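Local coordinates for protein eukaryotic initiation factor 4F subunit p150 (Saccharomyces cerevisiae, PDB 2VSO) that forms the middle, eIF4A-binding domain of the scaffold subunit of the eIF4F cap-binding complex, from which the translation machinery is assembled on mRNA, at residues C[203-208]-C[250-255]; C[132-137]-C[194-199]; C[183-188]-C[221-226]; C[42-47]-C[83-88]. All coordinates share one frame; numbering follows the deposited sequence.

Interaction 1: C[203-208]-C[250-255]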
loop_
_atom_site.group_PDB
_atom_site.type_symbol
_atom_site.label_atom_id
_atom_site.label_comp_id
_atom_site.label_asym_id
_atom_site.label_seq_id
_atom_site.Cartn_x
_atom_site.Cartn_y
_atom_site.Cartn_z
ATOM N N LYS C 203 11.640 -21.784 -15.554
ATOM C CA LYS C 203 13.089 -21.808 -15.661
ATOM C C LYS C 203 13.717 -21.251 -14.378
ATOM O O LYS C 203 14.668 -21.814 -13.855
ATOM C CB LYS C 203 13.534 -21.004 -16.888
ATOM C CG LYS C 203 14.761 -21.551 -17.618
ATOM C CD LYS C 203 16.063 -20.997 -17.056
ATOM C CE LYS C 203 17.266 -21.551 -17.805
ATOM N NZ LYS C 203 18.542 -21.250 -17.101
ATOM N N ASP C 204 13.165 -20.152 -13.871
ATOM C CA ASP C 204 13.683 -19.516 -12.666
ATOM C C ASP C 204 13.234 -20.257 -11.403
ATOM O O ASP C 204 13.831 -20.116 -10.330
ATOM C CB ASP C 204 13.253 -18.045 -12.603
ATOM C CG ASP C 204 13.927 -17.189 -13.668
ATOM O OD1 ASP C 204 14.471 -17.759 -14.636
ATOM O OD2 ASP C 204 13.909 -15.946 -13.542
ATOM N N LEU C 205 12.183 -21.054 -11.541
ATOM C CA LEU C 205 11.651 -21.826 -10.433
ATOM C C LEU C 205 12.530 -23.024 -10.079
ATOM O O LEU C 205 12.483 -23.526 -8.951
ATOM C CB LEU C 205 10.234 -22.290 -10.754
ATOM C CG LEU C 205 9.088 -21.568 -10.051
ATOM C CD1 LEU C 205 9.478 -20.167 -9.622
ATOM C CD2 LEU C 205 7.871 -21.573 -10.959
ATOM N N THR C 206 13.330 -23.485 -11.032
ATOM C CA THR C 206 14.210 -24.618 -10.772
ATOM C C THR C 206 15.624 -24.202 -10.361
ATOM O O THR C 206 16.365 -25.012 -9.814
ATOM C CB THR C 206 14.252 -25.596 -11.952
ATOM O OG1 THR C 206 14.351 -24.862 -13.177
ATOM C CG2 THR C 206 12.985 -26.424 -11.985
ATOM N N ASP C 207 15.984 -22.942 -10.599
ATOM C CA ASP C 207 17.297 -22.419 -10.205
ATOM C C ASP C 207 17.225 -21.467 -9.001
ATOM O O ASP C 207 17.511 -20.275 -9.128
ATOM C CB ASP C 207 17.971 -21.694 -11.382
ATOM C CG ASP C 207 17.961 -22.513 -12.665
ATOM O OD1 ASP C 207 18.160 -23.744 -12.597
ATOM O OD2 ASP C 207 17.764 -21.921 -13.748
ATOM N N SER C 208 16.854 -22.001 -7.838
ATOM C CA SER C 208 16.772 -21.218 -6.601
ATOM C C SER C 208 15.992 -19.919 -6.793
ATOM O O SER C 208 16.579 -18.857 -7.005
ATOM C CB SER C 208 18.168 -20.937 -6.027
ATOM O OG SER C 208 18.820 -19.888 -6.722
ATOM N N PHE C 250 3.405 -27.369 -11.149
ATOM C CA PHE C 250 3.007 -27.680 -9.787
ATOM C C PHE C 250 3.939 -28.706 -9.137
ATOM O O PHE C 250 4.078 -28.747 -7.919
ATOM C CB PHE C 250 1.548 -28.120 -9.743
ATOM C CG PHE C 250 0.580 -26.973 -9.720
ATOM C CD1 PHE C 250 0.163 -26.380 -10.893
ATOM C CD2 PHE C 250 0.105 -26.472 -8.519
ATOM C CE1 PHE C 250 -0.714 -25.318 -10.870
ATOM C CE2 PHE C 250 -0.773 -25.417 -8.491
ATOM C CZ PHE C 250 -1.186 -24.838 -9.663
ATOM N N GLY C 251 4.599 -29.514 -9.953
ATOM C CA GLY C 251 5.601 -30.424 -9.445
ATOM C C GLY C 251 6.880 -29.717 -9.035
ATOM O O GLY C 251 7.647 -30.224 -8.232
ATOM N N ILE C 252 7.115 -28.541 -9.598
ATOM C CA ILE C 252 8.297 -27.758 -9.274
ATOM C C ILE C 252 8.030 -27.025 -7.989
ATOM O O ILE C 252 8.947 -26.746 -7.218
ATOM C CB ILE C 252 8.615 -26.720 -10.378
ATOM C CG1 ILE C 252 9.262 -27.398 -11.585
ATOM C CG2 ILE C 252 9.532 -25.635 -9.857
ATOM C CD1 ILE C 252 9.459 -26.462 -12.733
ATOM N N LEU C 253 6.756 -26.714 -7.774
ATOM C CA LEU C 253 6.319 -25.976 -6.602
ATOM C C LEU C 253 6.193 -26.890 -5.387
ATOM O O LEU C 253 6.508 -26.488 -4.276
ATOM C CB LEU C 253 4.987 -25.274 -6.879
ATOM C CG LEU C 253 4.902 -24.236 -8.001
ATOM C CD1 LEU C 253 3.597 -23.443 -7.879
ATOM C CD2 LEU C 253 6.114 -23.290 -8.016
ATOM N N ASP C 254 5.721 -28.113 -5.595
ATOM C CA ASP C 254 5.687 -29.089 -4.514
ATOM C C ASP C 254 7.103 -29.322 -4.008
ATOM O O ASP C 254 7.339 -29.409 -2.806
ATOM C CB ASP C 254 5.065 -30.406 -4.974
ATOM C CG ASP C 254 3.562 -30.315 -5.145
ATOM O OD1 ASP C 254 2.963 -29.321 -4.674
ATOM O OD2 ASP C 254 2.979 -31.237 -5.755
ATOM N N ASN C 255 8.041 -29.414 -4.940
ATOM C CA ASN C 255 9.449 -29.542 -4.610
ATOM C C ASN C 255 9.891 -28.352 -3.786
ATOM O O ASN C 255 10.427 -28.513 -2.693
ATOM C CB ASN C 255 10.288 -29.637 -5.886
ATOM C CG ASN C 255 11.758 -29.853 -5.601
ATOM O OD1 ASN C 255 12.156 -30.056 -4.456
ATOM N ND2 ASN C 255 12.575 -29.809 -6.646
#
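The end of helix 191-206 packs against helix 242-257 through L205 and T206 on one side and I252 and L253 on the other, an apolar helix-to-helix contact without a hydrogen bond between the two segments. I252 sits at its centre and divides its branches between two neighbours. Its CG2, anti to the backbone N, lies 3.5 Å from L205 CB. The other branch starts beside the backbone N (chi1 -77°) and runs out extended, which places I252 CD1 3.6 Å from T206 CG2; the two side chains meet at about a right angle. On the buried side of this pair L205 CD2 reaches L253 CD2 at 3.8 Å. The MIF4G domain is an all-helical, HEAT-like array, and here helix 211-228, which comes between the two partners in sequence, supplies T213, L214 and V217 as further neighbours of L205. L253 in turn leans on I273 of helix 264-278. An alanine at I252 would remove both reaching branches and would probably leave a gap facing the T206 methyl and the CB of L205. T206 OG1 has the carbonyl oxygens of M202 and K203 within reach of its one proton, while K203 NZ and D207 OD2 form a salt bridge at 3.5 Å on the exposed flank, well away from I252.

Interaction 2: C[132-137]-C[194-199]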
loop_
_atom_site.group_PDB
_atom_site.type_symbol
_atom_site.label_atom_id
_atom_site.label_comp_id
_atom_site.label_asym_id
_atom_site.label_seq_id
_atom_site.Cartn_x
_atom_site.Cartn_y
_atom_site.Cartn_z
ATOM N N ARG C 132 4.207 -6.857 -29.591
ATOM C CA ARG C 132 4.808 -6.045 -28.546
ATOM C C ARG C 132 5.148 -6.817 -27.262
ATOM O O ARG C 132 6.030 -6.384 -26.522
ATOM C CB ARG C 132 3.931 -4.826 -28.245
ATOM C CG ARG C 132 4.392 -3.999 -27.080
ATOM C CD ARG C 132 5.781 -3.484 -27.301
ATOM N NE ARG C 132 5.855 -2.623 -28.472
ATOM C CZ ARG C 132 6.997 -2.250 -29.036
ATOM N NH1 ARG C 132 8.144 -2.672 -28.527
ATOM N NH2 ARG C 132 6.994 -1.467 -30.106
ATOM N N CYS C 133 4.486 -7.944 -26.985
ATOM C CA CYS C 133 4.875 -8.707 -25.777
ATOM C C CYS C 133 6.166 -9.411 -26.107
ATOM O O CYS C 133 7.082 -9.461 -25.294
ATOM C CB CYS C 133 3.842 -9.759 -25.320
ATOM S SG CYS C 133 2.161 -9.187 -25.069
ATOM N N HIS C 134 6.213 -9.959 -27.317
ATOM C CA HIS C 134 7.397 -10.639 -27.832
ATOM C C HIS C 134 8.600 -9.723 -27.793
ATOM O O HIS C 134 9.682 -10.112 -27.359
ATOM C CB HIS C 134 7.162 -11.095 -29.260
ATOM C CG HIS C 134 6.424 -12.394 -29.372
ATOM N ND1 HIS C 134 6.843 -13.543 -28.733
ATOM C CD2 HIS C 134 5.319 -12.733 -30.067
ATOM C CE1 HIS C 134 6.014 -14.530 -29.023
ATOM N NE2 HIS C 134 5.082 -14.066 -29.837
ATOM N N ALA C 135 8.408 -8.493 -28.235
ATOM C CA ALA C 135 9.490 -7.522 -28.182
ATOM C C ALA C 135 9.942 -7.301 -26.743
ATOM O O ALA C 135 11.116 -7.471 -26.415
ATOM C CB ALA C 135 9.071 -6.206 -28.830
ATOM N N GLU C 136 9.002 -6.931 -25.880
ATOM C CA GLU C 136 9.337 -6.639 -24.494
ATOM C C GLU C 136 9.832 -7.894 -23.773
ATOM O O GLU C 136 10.704 -7.821 -22.912
ATOM C CB GLU C 136 8.143 -6.005 -23.766
ATOM C CG GLU C 136 7.517 -4.806 -24.499
ATOM C CD GLU C 136 8.469 -3.622 -24.658
ATOM O OE1 GLU C 136 9.658 -3.754 -24.322
ATOM O OE2 GLU C 136 8.025 -2.549 -25.117
ATOM N N PHE C 137 9.292 -9.047 -24.145
ATOM C CA PHE C 137 9.677 -10.301 -23.512
ATOM C C PHE C 137 11.114 -10.647 -23.859
ATOM O O PHE C 137 11.914 -10.968 -22.984
ATOM C CB PHE C 137 8.739 -11.439 -23.944
ATOM C CG PHE C 137 8.779 -12.647 -23.040
ATOM C CD1 PHE C 137 8.140 -12.631 -21.795
ATOM C CD2 PHE C 137 9.448 -13.802 -23.429
ATOM C CE1 PHE C 137 8.165 -13.746 -20.954
ATOM C CE2 PHE C 137 9.481 -14.917 -22.599
ATOM C CZ PHE C 137 8.836 -14.890 -21.358
ATOM N N MET C 194 1.314 -17.319 -23.370
ATOM C CA MET C 194 1.167 -17.741 -21.985
ATOM C C MET C 194 2.059 -18.961 -21.700
ATOM O O MET C 194 2.508 -19.166 -20.573
ATOM C CB MET C 194 -0.298 -18.066 -21.706
ATOM C CG MET C 194 -0.694 -18.050 -20.250
ATOM S SD MET C 194 -0.641 -16.420 -19.507
ATOM C CE MET C 194 1.007 -16.436 -18.831
ATOM N N PHE C 195 2.329 -19.764 -22.729
ATOM C CA PHE C 195 3.238 -20.897 -22.578
ATOM C C PHE C 195 4.645 -20.369 -22.428
ATOM O O PHE C 195 5.444 -20.897 -21.660
ATOM C CB PHE C 195 3.180 -21.840 -23.790
ATOM C CG PHE C 195 2.073 -22.855 -23.731
ATOM C CD1 PHE C 195 0.780 -22.516 -24.090
ATOM C CD2 PHE C 195 2.327 -24.156 -23.326
ATOM C CE1 PHE C 195 -0.241 -23.452 -24.033
ATOM C CE2 PHE C 195 1.306 -25.099 -23.266
ATOM C CZ PHE C 195 0.024 -24.746 -23.622
ATOM N N GLU C 196 4.945 -19.316 -23.175
ATOM C CA GLU C 196 6.298 -18.809 -23.225
ATOM C C GLU C 196 6.553 -18.152 -21.895
ATOM O O GLU C 196 7.665 -18.164 -21.383
ATOM C CB GLU C 196 6.445 -17.821 -24.381
ATOM C CG GLU C 196 7.849 -17.714 -24.958
ATOM C CD GLU C 196 7.914 -16.727 -26.101
ATOM O OE1 GLU C 196 8.740 -15.789 -26.051
ATOM O OE2 GLU C 196 7.113 -16.881 -27.042
ATOM N N CYS C 197 5.486 -17.611 -21.325
ATOM C CA CYS C 197 5.529 -16.959 -20.018
ATOM C C CYS C 197 5.801 -17.936 -18.873
ATOM O O CYS C 197 6.782 -17.784 -18.139
ATOM C CB CYS C 197 4.223 -16.234 -19.766
ATOM S SG CYS C 197 4.438 -14.729 -18.897
ATOM N N PHE C 198 4.934 -18.936 -18.730
ATOM C CA PHE C 198 5.155 -20.010 -17.765
ATOM C C PHE C 198 6.490 -20.700 -18.008
ATOM O O PHE C 198 7.173 -21.101 -17.074
ATOM C CB PHE C 198 4.017 -21.032 -17.816
ATOM C CG PHE C 198 2.759 -20.589 -17.098
ATOM C CD1 PHE C 198 1.563 -20.456 -17.783
ATOM C CD2 PHE C 198 2.775 -20.318 -15.734
ATOM C CE1 PHE C 198 0.415 -20.056 -17.130
ATOM C CE2 PHE C 198 1.622 -19.913 -15.068
ATOM C CZ PHE C 198 0.441 -19.788 -15.766
ATOM N N ARG C 199 6.856 -20.825 -19.277
ATOM C CA ARG C 199 8.120 -21.417 -19.682
ATOM C C ARG C 199 9.295 -20.665 -19.054
ATOM O O ARG C 199 10.246 -21.268 -18.567
ATOM C CB ARG C 199 8.218 -21.371 -21.202
ATOM C CG ARG C 199 9.073 -22.446 -21.850
ATOM C CD ARG C 199 9.035 -22.281 -23.376
ATOM N NE ARG C 199 9.963 -23.169 -24.069
ATOM C CZ ARG C 199 9.661 -24.403 -24.456
ATOM N NH1 ARG C 199 8.455 -24.900 -24.214
ATOM N NH2 ARG C 199 10.566 -25.143 -25.083
#
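E196 and F137 carry this contact about equally, and E196 reaches H134 of helix 122-139 as well. The E196 chain leaves with CG anti to the backbone N and stays extended beyond it, which brings the carboxylate up to both rings. OE1 is the oxygen nearer the phenyl, 3.4 Å from F137 CD2, with the carboxylate and phenyl planes 80° apart. The backbone joins in as well, E196 O lying 3.5 Å from F137 CZ. F137 CZ also approaches C197 CA obliquely, at 4.1 Å. Burial marks this as the packed part: C197 is buried against V177, and F137 is backed by L176. Both of those residues belong to helix 163-185, which comes between the two partners in the chain and packs against each of them, consistent with a HEAT-like solenoid. The short segments are nearly parallel at 18°, with axes 11.9 Å apart. Such a spacing leaves the bridging to long side chains. On the looser, partly exposed side H134 presents its ring edge, CE1 standing 3.3 Å from E196 OE2, with ring and carboxylate planes only 28° apart and no hydrogen bond made.

Interaction 3: C[183-188]-C[221-226]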
loop_
_atom_site.group_PDB
_atom_site.type_symbol
_atom_site.label_atom_id
_atom_site.label_comp_id
_atom_site.label_asym_id
_atom_site.label_seq_id
_atom_site.Cartn_x
_atom_site.Cartn_y
_atom_site.Cartn_z
ATOM N N LEU C 183 -4.018 -9.647 -20.082
ATOM C CA LEU C 183 -4.398 -9.580 -21.482
ATOM C C LEU C 183 -4.958 -10.926 -21.919
ATOM O O LEU C 183 -5.968 -11.006 -22.602
ATOM C CB LEU C 183 -3.173 -9.237 -22.329
ATOM C CG LEU C 183 -2.477 -7.917 -22.021
ATOM C CD1 LEU C 183 -1.148 -7.833 -22.731
ATOM C CD2 LEU C 183 -3.366 -6.741 -22.364
ATOM N N TYR C 184 -4.268 -11.985 -21.523
ATOM C CA TYR C 184 -4.699 -13.337 -21.815
ATOM C C TYR C 184 -6.112 -13.559 -21.296
ATOM O O TYR C 184 -6.944 -14.146 -21.977
ATOM C CB TYR C 184 -3.723 -14.337 -21.180
ATOM C CG TYR C 184 -4.155 -15.789 -21.256
ATOM C CD1 TYR C 184 -4.596 -16.463 -20.113
ATOM C CD2 TYR C 184 -4.116 -16.491 -22.461
ATOM C CE1 TYR C 184 -4.995 -17.803 -20.161
ATOM C CE2 TYR C 184 -4.514 -17.830 -22.522
ATOM C CZ TYR C 184 -4.961 -18.476 -21.368
ATOM O OH TYR C 184 -5.351 -19.789 -21.413
ATOM N N ARG C 185 -6.376 -13.060 -20.093
ATOM C CA ARG C 185 -7.657 -13.276 -19.436
ATOM C C ARG C 185 -8.835 -12.614 -20.152
ATOM O O ARG C 185 -9.966 -13.084 -20.066
ATOM C CB ARG C 185 -7.587 -12.794 -17.998
ATOM C CG ARG C 185 -8.727 -13.282 -17.148
ATOM C CD ARG C 185 -9.382 -12.143 -16.424
ATOM N NE ARG C 185 -8.842 -11.914 -15.096
ATOM C CZ ARG C 185 -9.050 -10.797 -14.402
ATOM N NH1 ARG C 185 -9.767 -9.809 -14.927
ATOM N NH2 ARG C 185 -8.534 -10.662 -13.186
ATOM N N LEU C 186 -8.572 -11.513 -20.846
ATOM C CA LEU C 186 -9.592 -10.859 -21.658
ATOM C C LEU C 186 -9.576 -11.392 -23.087
ATOM O O LEU C 186 -10.258 -10.858 -23.950
ATOM C CB LEU C 186 -9.369 -9.352 -21.697
ATOM C CG LEU C 186 -9.308 -8.544 -20.405
ATOM C CD1 LEU C 186 -8.783 -7.164 -20.719
ATOM C CD2 LEU C 186 -10.661 -8.443 -19.754
ATOM N N ASN C 187 -8.788 -12.436 -23.330
ATOM C CA ASN C 187 -8.672 -13.033 -24.658
ATOM C C ASN C 187 -8.107 -12.044 -25.687
ATOM O O ASN C 187 -8.535 -12.004 -26.846
ATOM C CB ASN C 187 -10.016 -13.613 -25.117
ATOM C CG ASN C 187 -10.586 -14.615 -24.125
ATOM O OD1 ASN C 187 -9.933 -15.597 -23.778
ATOM N ND2 ASN C 187 -11.812 -14.370 -23.665
ATOM N N LEU C 188 -7.149 -11.238 -25.235
ATOM C CA LEU C 188 -6.401 -10.346 -26.099
ATOM C C LEU C 188 -5.033 -10.950 -26.454
ATOM O O LEU C 188 -4.208 -10.320 -27.119
ATOM C CB LEU C 188 -6.219 -8.983 -25.441
ATOM C CG LEU C 188 -7.471 -8.246 -24.972
ATOM C CD1 LEU C 188 -7.139 -6.831 -24.484
ATOM C CD2 LEU C 188 -8.477 -8.189 -26.082
ATOM N N LEU C 221 -1.036 -17.692 -11.691
ATOM C CA LEU C 221 -1.906 -18.845 -11.552
ATOM C C LEU C 221 -3.281 -18.509 -10.951
ATOM O O LEU C 221 -4.284 -19.143 -11.277
ATOM C CB LEU C 221 -1.215 -19.910 -10.720
ATOM C CG LEU C 221 -0.073 -20.584 -11.451
ATOM C CD1 LEU C 221 0.840 -21.261 -10.454
ATOM C CD2 LEU C 221 -0.632 -21.563 -12.455
ATOM N N ASN C 222 -3.340 -17.525 -10.065
ATOM C CA ASN C 222 -4.637 -17.128 -9.543
ATOM C C ASN C 222 -5.467 -16.382 -10.576
ATOM O O ASN C 222 -6.676 -16.556 -10.656
ATOM C CB ASN C 222 -4.502 -16.327 -8.246
ATOM C CG ASN C 222 -4.397 -17.220 -7.024
ATOM O OD1 ASN C 222 -5.278 -18.040 -6.759
ATOM N ND2 ASN C 222 -3.316 -17.069 -6.275
ATOM N N THR C 223 -4.799 -15.568 -11.382
ATOM C CA THR C 223 -5.457 -14.809 -12.432
ATOM C C THR C 223 -5.908 -15.664 -13.624
ATOM O O THR C 223 -6.988 -15.460 -14.162
ATOM C CB THR C 223 -4.542 -13.678 -12.946
ATOM O OG1 THR C 223 -4.291 -12.758 -11.882
ATOM C CG2 THR C 223 -5.194 -12.919 -14.114
ATOM N N VAL C 224 -5.102 -16.646 -14.000
ATOM C CA VAL C 224 -5.183 -17.232 -15.332
ATOM C C VAL C 224 -5.108 -18.757 -15.323
ATOM O O VAL C 224 -5.286 -19.398 -16.355
ATOM C CB VAL C 224 -4.009 -16.605 -16.142
ATOM C CG1 VAL C 224 -3.095 -17.592 -16.836
ATOM C CG2 VAL C 224 -4.397 -15.344 -16.874
ATOM N N GLY C 225 -4.855 -19.330 -14.149
ATOM C CA GLY C 225 -4.654 -20.766 -14.006
ATOM C C GLY C 225 -5.811 -21.642 -14.469
ATOM O O GLY C 225 -5.599 -22.628 -15.161
ATOM N N GLU C 226 -7.035 -21.295 -14.082
ATOM C CA GLU C 226 -8.202 -22.052 -14.514
ATOM C C GLU C 226 -8.356 -22.026 -16.026
ATOM O O GLU C 226 -8.430 -23.065 -16.659
ATOM C CB GLU C 226 -9.485 -21.534 -13.861
ATOM C CG GLU C 226 -10.691 -22.424 -14.179
ATOM C CD GLU C 226 -11.958 -22.048 -13.415
ATOM O OE1 GLU C 226 -11.915 -21.132 -12.565
ATOM O OE2 GLU C 226 -13.008 -22.678 -13.667
#
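R185 lies along the flank of helix 211-228 and can be followed from root to tip. Its CB is 4.2 Å from V224 CG2, the start of the contact. CG, placed anti to the backbone N (chi1 -165°), passes the carbonyl oxygen of T223 at 4.1 Å. Bends at chi2 and chi3 then turn the chain, bringing NE to 3.9 Å from T223 CG2, and NH2 ends near the same methyl. The guanidinium therefore meets a carbon, obliquely, and the two side chains cross at about a right angle. Beside it the buried Y184 presents its ring edge to V224: CG2 lies in the ring plane, 3.4 Å from Y184 CD1, and V224 CG1 is 3.8 Å from Y184 CE1. Helix 163-185 stops just here. N187, with positive phi, is the C-prime residue of a Schellman motif, in which L188 N bonds to L183 O and N187 N to Y184 O. The Y184 carbonyl is also bonded by Q227 NE2, a further tie to helix 211-228 within this MIF4G domain. Two polar ends find partners beyond the two segments, Y184 OH at D231 and T223 OG1 at the E219 carbonyl. The direct contact thus holds without hydrogen bonds between the segments: Y184 and V224 cohere by shape and burial, while the guanidinium on the T223 methyl adds a peripheral van der Waals contact.

Interaction 4: C[42-47]-C[83-88]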
loop_
_atom_site.group_PDB
_atom_site.type_symbol
_atom_site.label_atom_id
_atom_site.label_comp_id
_atom_site.label_asym_id
_atom_site.label_seq_id
_atom_site.Cartn_x
_atom_site.Cartn_y
_atom_site.Cartn_z
ATOM N N SER C 42 0.428 11.993 -20.344
ATOM C CA SER C 42 -0.627 12.707 -19.649
ATOM C C SER C 42 -1.872 11.841 -19.544
ATOM O O SER C 42 -2.503 11.777 -18.495
ATOM C CB SER C 42 -0.942 14.026 -20.361
ATOM O OG SER C 42 -1.692 14.900 -19.524
ATOM N N LEU C 43 -2.223 11.156 -20.620
ATOM C CA LEU C 43 -3.413 10.333 -20.583
ATOM C C LEU C 43 -3.240 9.057 -19.752
ATOM O O LEU C 43 -4.191 8.584 -19.143
ATOM C CB LEU C 43 -3.883 10.011 -21.991
ATOM C CG LEU C 43 -4.481 11.234 -22.681
ATOM C CD1 LEU C 43 -4.626 11.010 -24.181
ATOM C CD2 LEU C 43 -5.815 11.564 -22.050
ATOM N N LEU C 44 -2.034 8.511 -19.709
ATOM C CA LEU C 44 -1.805 7.299 -18.936
ATOM C C LEU C 44 -1.685 7.596 -17.426
ATOM O O LEU C 44 -2.033 6.759 -16.595
ATOM C CB LEU C 44 -0.586 6.554 -19.461
ATOM C CG LEU C 44 -0.860 5.797 -20.764
ATOM C CD1 LEU C 44 0.343 4.975 -21.178
ATOM C CD2 LEU C 44 -2.088 4.902 -20.643
ATOM N N ASN C 45 -1.205 8.793 -17.093
ATOM C CA ASN C 45 -1.094 9.242 -15.707
ATOM C C ASN C 45 -2.459 9.546 -15.108
ATOM O O ASN C 45 -2.627 9.525 -13.895
ATOM C CB ASN C 45 -0.235 10.510 -15.603
ATOM C CG ASN C 45 1.248 10.233 -15.746
ATOM O OD1 ASN C 45 1.737 9.140 -15.417
ATOM N ND2 ASN C 45 1.976 11.231 -16.246
ATOM N N LYS C 46 -3.427 9.842 -15.970
ATOM C CA LYS C 46 -4.772 10.224 -15.541
ATOM C C LYS C 46 -5.718 9.033 -15.488
ATOM O O LYS C 46 -6.840 9.150 -15.001
ATOM C CB LYS C 46 -5.369 11.256 -16.503
ATOM C CG LYS C 46 -4.615 12.523 -16.602
ATOM C CD LYS C 46 -5.333 13.510 -17.514
ATOM C CE LYS C 46 -4.779 14.908 -17.313
ATOM N NZ LYS C 46 -5.340 15.860 -18.281
ATOM N N LEU C 47 -5.276 7.897 -16.008
ATOM C CA LEU C 47 -6.141 6.728 -16.085
ATOM C C LEU C 47 -6.497 6.201 -14.702
ATOM O O LEU C 47 -5.653 5.654 -13.994
ATOM C CB LEU C 47 -5.502 5.615 -16.915
ATOM C CG LEU C 47 -6.472 4.461 -17.175
ATOM C CD1 LEU C 47 -7.585 4.899 -18.115
ATOM C CD2 LEU C 47 -5.754 3.235 -17.723
ATOM N N PHE C 83 2.188 -0.580 -22.741
ATOM C CA PHE C 83 2.994 -1.650 -22.155
ATOM C C PHE C 83 4.043 -1.115 -21.195
ATOM O O PHE C 83 4.232 -1.657 -20.106
ATOM C CB PHE C 83 3.670 -2.501 -23.225
ATOM C CG PHE C 83 2.846 -3.660 -23.687
ATOM C CD1 PHE C 83 3.260 -4.960 -23.449
ATOM C CD2 PHE C 83 1.654 -3.458 -24.364
ATOM C CE1 PHE C 83 2.507 -6.039 -23.893
ATOM C CE2 PHE C 83 0.890 -4.536 -24.793
ATOM C CZ PHE C 83 1.317 -5.825 -24.552
ATOM N N LEU C 84 4.734 -0.057 -21.596
ATOM C CA LEU C 84 5.728 0.546 -20.718
ATOM C C LEU C 84 5.068 1.012 -19.409
ATOM O O LEU C 84 5.614 0.802 -18.328
ATOM C CB LEU C 84 6.455 1.690 -21.432
ATOM C CG LEU C 84 7.269 1.275 -22.669
ATOM C CD1 LEU C 84 7.829 2.479 -23.392
ATOM C CD2 LEU C 84 8.388 0.329 -22.309
ATOM N N LYS C 85 3.890 1.624 -19.511
ATOM C CA LYS C 85 3.119 2.035 -18.343
ATOM C C LYS C 85 2.696 0.831 -17.516
ATOM O O LYS C 85 2.892 0.805 -16.309
ATOM C CB LYS C 85 1.867 2.815 -18.747
ATOM C CG LYS C 85 1.815 4.261 -18.231
ATOM C CD LYS C 85 1.609 4.295 -16.729
ATOM C CE LYS C 85 2.181 5.543 -16.093
ATOM N NZ LYS C 85 1.195 6.647 -15.979
ATOM N N ALA C 86 2.114 -0.164 -18.173
ATOM C CA ALA C 86 1.598 -1.332 -17.474
ATOM C C ALA C 86 2.691 -2.060 -16.694
ATOM O O ALA C 86 2.460 -2.524 -15.579
ATOM C CB ALA C 86 0.900 -2.282 -18.456
ATOM N N CYS C 87 3.872 -2.151 -17.296
ATOM C CA CYS C 87 5.015 -2.855 -16.717
ATOM C C CYS C 87 5.624 -2.145 -15.502
ATOM O O CYS C 87 6.299 -2.784 -14.696
ATOM C CB CYS C 87 6.096 -3.050 -17.790
ATOM S SG CYS C 87 5.594 -4.149 -19.141
ATOM N N ASP C 88 5.401 -0.834 -15.377
ATOM C CA ASP C 88 5.951 -0.052 -14.259
ATOM C C ASP C 88 4.919 0.247 -13.167
ATOM O O ASP C 88 5.262 0.722 -12.082
ATOM C CB ASP C 88 6.515 1.279 -14.761
ATOM C CG ASP C 88 7.774 1.109 -15.569
ATOM O OD1 ASP C 88 7.897 1.771 -16.618
ATOM O OD2 ASP C 88 8.641 0.311 -15.160
#
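L44 and N45, at the end of helix 33-45, meet one long residue of helix 73-88, K85, which offers its aliphatic stem to the leucine and its ammonium to the amide. The apolar part comes first along the chain. L44 CD1 lies 3.4 Å from K85 CG and also touches K85 CB, and L44 CB packs on the same CG, the two side chains sliding past each other in opposite directions. Bends at chi2 and chi4 then bring NZ to N45 at the helix end. The hydrogen bond here is K85 NZ to N45 OD1 at 2.6 Å, with a C=O to donor angle of 135° and the nitrogen tilted 34° from the carbonyl plane. E89 forms a long, weak ion pair with K85 NZ. A third kind of contact is intermolecular: N45 OD1 and ND2 both bond to the backbone of the partner protein, probably eIF4A, and K46 makes a cation-pi contact with one of its aromatic side chains. A methionine in place of K85 lacks the ammonium, and N45 OD1 would probably lose its donor from helix 73-88, leaving the amide less firmly positioned for the partner. Around this buried junction of the HEAT-like domain, I59 of helix 52-64 and L99 of helix 93-106 pack on L44, while Y96 of helix 93-106 touches K85.

The four contacts lie along one helical array, interactions 4 and 1 on opposite sides of the chain's centre, interaction 1 much farther out, with centres 32 Å apart and no touch between them. Interactions 2 and 3 lie 14 Å apart, centre to centre, and meet through M194, whose SD is 3.8 Å from V224 CG1. F83 then links interaction 4 to both: its CE1 lies 3.4 Å from C133 SG and its CZ 3.7 Å from L183 CD1. F250 CE1 and L221 CD2, 4.1 Å apart, join interactions 1 and 3, while helix 191-206 serves both interactions 1 and 2. The neighbouring protein chain touches interaction 4 alone; the other three are contacts within the domain.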